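Fatty acid CoA ligase (Marinactinospora thermotolerans, PDB 6SQ8) is an AMP-binding enzyme of the ANL superfamily, with a large N-terminal and a smaller C-terminal domain, and holds adenosine monophosphate. Local coordinates at residues V78-T83 with A90-A95; A54-N59 with E108-D113. All coordinates share one frame; numbering follows the deposited sequence.

Contact 1 of 2, residues V78-T83 with A90-A95; sequences VGLRPT and ARAIAA
A beta-alpha-beta crossover brings Leu80, just after strand 76-79, against Ala92 and Ile93 of helix 86-95. The chain leaves strand 76-79, runs through helix 86-95 and re-enters the same parallel sheet at strand 98-103. The contact is apolar and made by the ends of side chains. Leu80 reaches the helix with both methyls. Leu80 CD1 lies 4.0 Å from Ile93 CD1. Leu80 CD2 lies 4.0 Å from Ile93 CG1, so the leucine fork lies across the CG1-CD1 branch of Ile93. The two side chains cross at about a right angle. In Ile93, CG1 stands anti to the carbonyl carbon (chi1 -62°), and this brings its longer branch to Leu80. Ala92 adds one methyl, with its CB 4.4 Å from Leu80 CD2. All three touching residues are buried. Leu80 also packs on Ala54 and Leu56 of strand 52-56, the neighbour of 76-79 in the sheet. Ala92 rests on Phe160 of strand 155-160, while Ile93 reaches Ala54 and Leu114 of helix 108-117.

Contact 2 of 2, residues A54-N59 with E108-D113; sequences ACLHAN and EARAAD
Arg110 NH1 is held by two hydrogen bonds, to Gln89 OE1 and to the backbone oxygen of Ala84, while the first carbons of the same side chain pack on Leu56. The residue thus has two roles. The side chain of Arg110 sets out toward strand 52-56, but its guanidinium end leads away to the region around helix 86-95. Bends at chi2 (55°) and chi3 (67°) make this turn. Only the aliphatic base meets the strand: Arg110 CG lies 4.0 Å from Leu56 CD2, and Arg110 CB 4.2 Å from the same methyl. The Leu56 and Arg110 side chains cross at about a right angle.

Across the contact, Leu56 uses one methyl. Leu56 CD2 sits 3.9 Å from Ala111 N and 4.1 Å from Ala111 CB, so it lies against helix backbone as well as side chains. CG is anti to the backbone N of Leu56 (chi1 -173°), which extends the side chain from the strand to the helix. Leu56 and Ala111 are buried and Arg110 is partly exposed, so the arginine lies at the margin of the patch. The helix is in its first turns here, where Ala112 N bonds Glu108 O at 2.9 Å. The Glu108 side chain ties this start of the helix to the loop beyond strand 122-125, as its OE2 accepts hydrogen bonds from Ser130 N and Arg131 N. Phe103 of strand 98-103 touches both Leu56 and Ala111. Ala54 and Leu56 bond to strand 98-103, at Ala100 and Val102, and helix 108-117 packs over this part of the sheet beside helix 86-95.

In the fold
Both contacts set a helix on the same parallel sheet, where strands 76-79 and 52-56 are neighbours. Their centres are 10 Å apart. Leu80 N and Cys55 O probably form a hydrogen bond of 2.9 Å, and Leu80 CB packs 3.8 Å from Leu56 CD1. Leu56 joins the two: its CD1 turns to Leu80 and its other methyl to helix 108-117. The residues that touch in contact 1 are all apolar and buried. Contact 2 is also largely buried but ends in a partly exposed arginine. Its polar end turns to helix 86-95, which contact 1 uses. Along the chain, contact 1 closes a short local connection, whereas contact 2 spans a much longer one.

Contact 1 of 2, residues V78-T83 with A90-A95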
# COMPACT_ATOMS: atom_id res chain seq x y z
N VAL A 78 -9.41 12.26 -4.16
CA VAL A 78 -9.62 11.68 -2.84
C VAL A 78 -10.34 10.33 -3.02
O VAL A 78 -11.56 10.28 -3.10
CB VAL A 78 -10.43 12.62 -1.93
CG1 VAL A 78 -10.74 12.00 -0.58
CG2 VAL A 78 -9.75 13.97 -1.76
N GLY A 79 -9.56 9.26 -3.14
CA GLY A 79 -10.07 7.91 -3.33
C GLY A 79 -10.65 7.34 -2.05
O GLY A 79 -9.94 7.11 -1.07
N LEU A 80 -11.97 7.11 -2.07
CA LEU A 80 -12.67 6.53 -0.95
C LEU A 80 -12.51 5.01 -0.96
O LEU A 80 -13.03 4.31 -1.83
CB LEU A 80 -14.14 6.94 -1.03
CG LEU A 80 -14.39 8.43 -0.83
CD1 LEU A 80 -15.84 8.77 -1.15
CD2 LEU A 80 -14.04 8.84 0.58
N ARG A 81 -11.78 4.53 0.04
CA ARG A 81 -11.36 3.15 0.22
C ARG A 81 -12.59 2.26 0.36
O ARG A 81 -13.48 2.56 1.15
CB ARG A 81 -10.48 3.10 1.47
CG ARG A 81 -9.43 2.00 1.50
CD ARG A 81 -8.36 2.37 2.51
NE ARG A 81 -7.70 3.62 2.12
CZ ARG A 81 -7.16 4.49 2.96
NH1 ARG A 81 -7.26 4.30 4.26
NH2 ARG A 81 -6.54 5.55 2.48
N PRO A 82 -12.70 1.13 -0.39
CA PRO A 82 -13.83 0.22 -0.24
C PRO A 82 -13.93 -0.50 1.13
O PRO A 82 -15.04 -0.75 1.60
CB PRO A 82 -13.63 -0.80 -1.36
CG PRO A 82 -12.16 -0.75 -1.66
CD PRO A 82 -11.75 0.69 -1.43
N THR A 83 -12.79 -0.81 1.75
CA THR A 83 -12.75 -1.50 3.05
C THR A 83 -13.11 -0.57 4.22
O THR A 83 -13.38 -1.04 5.32
CB THR A 83 -11.38 -2.13 3.34
OG1 THR A 83 -10.39 -1.14 3.08
CG2 THR A 83 -11.10 -3.36 2.50
N ALA A 90 -16.86 9.27 5.34
CA ALA A 90 -17.63 10.51 5.42
C ALA A 90 -16.77 11.65 6.00
O ALA A 90 -16.81 12.77 5.48
CB ALA A 90 -18.87 10.29 6.24
N ARG A 91 -16.02 11.34 7.07
CA ARG A 91 -15.09 12.31 7.69
C ARG A 91 -14.05 12.75 6.64
O ARG A 91 -13.69 13.93 6.57
CB ARG A 91 -14.44 11.72 8.95
N ALA A 92 -13.61 11.81 5.80
CA ALA A 92 -12.61 12.05 4.77
C ALA A 92 -13.13 13.06 3.75
O ALA A 92 -12.40 13.95 3.32
CB ALA A 92 -12.21 10.76 4.09
N ILE A 93 -14.40 12.92 3.36
CA ILE A 93 -14.97 13.80 2.34
C ILE A 93 -14.92 15.25 2.86
O ILE A 93 -14.54 16.14 2.13
CB ILE A 93 -16.40 13.35 1.97
CG1 ILE A 93 -16.41 11.94 1.37
CG2 ILE A 93 -17.05 14.36 1.04
CD1 ILE A 93 -17.80 11.40 1.09
N ALA A 94 -15.30 15.44 4.13
CA ALA A 94 -15.39 16.77 4.76
C ALA A 94 -14.00 17.40 4.88
O ALA A 94 -13.79 18.53 4.46
CB ALA A 94 -16.04 16.64 6.12
N ALA A 95 -13.06 16.62 5.43
CA ALA A 95 -11.73 17.09 5.80
C ALA A 95 -10.90 17.44 4.56
O ALA A 95 -9.98 18.25 4.65
CB ALA A 95 -11.03 16.06 6.64

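Contact 2 of 2, residues A54-N59 with E108-D113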
# COMPACT_ATOMS: atom_id res chain seq x y z
N ALA A 54 -13.97 13.73 -4.29
CA ALA A 54 -14.11 12.43 -3.64
C ALA A 54 -14.66 11.41 -4.65
O ALA A 54 -15.64 11.67 -5.31
CB ALA A 54 -15.01 12.54 -2.43
N CYS A 55 -14.02 10.25 -4.74
CA CYS A 55 -14.34 9.28 -5.73
C CYS A 55 -14.55 7.91 -5.07
O CYS A 55 -13.68 7.41 -4.36
CB CYS A 55 -13.26 9.20 -6.78
SG CYS A 55 -13.04 10.75 -7.68
N LEU A 56 -15.73 7.34 -5.35
CA LEU A 56 -16.18 6.06 -4.81
C LEU A 56 -16.45 5.11 -5.98
O LEU A 56 -17.39 5.31 -6.75
CB LEU A 56 -17.45 6.33 -4.00
CG LEU A 56 -18.00 5.14 -3.22
CD1 LEU A 56 -17.10 4.75 -2.06
CD2 LEU A 56 -19.39 5.47 -2.70
N HIS A 57 -15.61 4.09 -6.13
CA HIS A 57 -15.68 3.21 -7.29
C HIS A 57 -15.07 1.86 -6.97
O HIS A 57 -14.39 1.69 -5.98
CB HIS A 57 -14.94 3.84 -8.47
CG HIS A 57 -13.53 4.21 -8.15
ND1 HIS A 57 -13.14 5.52 -7.98
CD2 HIS A 57 -12.44 3.45 -7.89
CE1 HIS A 57 -11.86 5.56 -7.69
NE2 HIS A 57 -11.42 4.30 -7.61
N ALA A 58 -15.31 0.91 -7.87
CA ALA A 58 -14.68 -0.40 -7.84
C ALA A 58 -13.42 -0.34 -8.73
O ALA A 58 -13.00 0.73 -9.13
CB ALA A 58 -15.68 -1.42 -8.33
N ASN A 59 -12.82 -1.49 -9.02
CA ASN A 59 -11.67 -1.56 -9.91
C ASN A 59 -12.17 -1.65 -11.35
O ASN A 59 -12.16 -2.72 -11.92
CB ASN A 59 -10.73 -2.72 -9.57
CG ASN A 59 -9.82 -2.42 -8.40
OD1 ASN A 59 -10.16 -1.60 -7.53
ND2 ASN A 59 -8.66 -3.08 -8.38
N GLU A 108 -23.97 2.84 -5.16
CA GLU A 108 -24.98 3.88 -4.88
C GLU A 108 -25.48 3.77 -3.43
O GLU A 108 -25.69 4.77 -2.77
CB GLU A 108 -26.15 3.76 -5.86
CG GLU A 108 -27.17 4.88 -5.72
CD GLU A 108 -28.26 4.84 -6.78
OE1 GLU A 108 -28.36 3.82 -7.50
OE2 GLU A 108 -29.01 5.83 -6.87
N ALA A 109 -25.67 2.55 -2.95
CA ALA A 109 -26.08 2.30 -1.58
C ALA A 109 -25.16 3.08 -0.62
O ALA A 109 -25.64 3.82 0.23
CB ALA A 109 -26.07 0.82 -1.27
N ARG A 110 -23.85 2.89 -0.78
CA ARG A 110 -22.86 3.52 0.08
C ARG A 110 -22.84 5.04 -0.16
O ARG A 110 -22.65 5.81 0.77
CB ARG A 110 -21.48 2.89 -0.13
CG ARG A 110 -20.37 3.54 0.67
CD ARG A 110 -20.61 3.61 2.17
NE ARG A 110 -20.63 2.29 2.79
CZ ARG A 110 -19.57 1.68 3.30
NH1 ARG A 110 -18.38 2.27 3.30
NH2 ARG A 110 -19.69 0.46 3.80
N ALA A 111 -23.04 5.46 -1.41
CA ALA A 111 -23.03 6.88 -1.75
C ALA A 111 -24.15 7.60 -0.99
O ALA A 111 -23.95 8.68 -0.44
CB ALA A 111 -23.15 7.08 -3.25
N ALA A 112 -25.34 6.98 -0.99
CA ALA A 112 -26.52 7.52 -0.32
C ALA A 112 -26.24 7.61 1.18
O ALA A 112 -26.38 8.66 1.79
CB ALA A 112 -27.72 6.65 -0.62
N ASP A 113 -25.79 6.49 1.75
CA ASP A 113 -25.37 6.38 3.14
C ASP A 113 -24.46 7.56 3.51
O ASP A 113 -24.67 8.22 4.54
CB ASP A 113 -24.66 5.04 3.34
CG ASP A 113 -24.76 4.43 4.72
OD1 ASP A 113 -24.93 5.22 5.70
OD2 ASP A 113 -24.59 3.19 4.80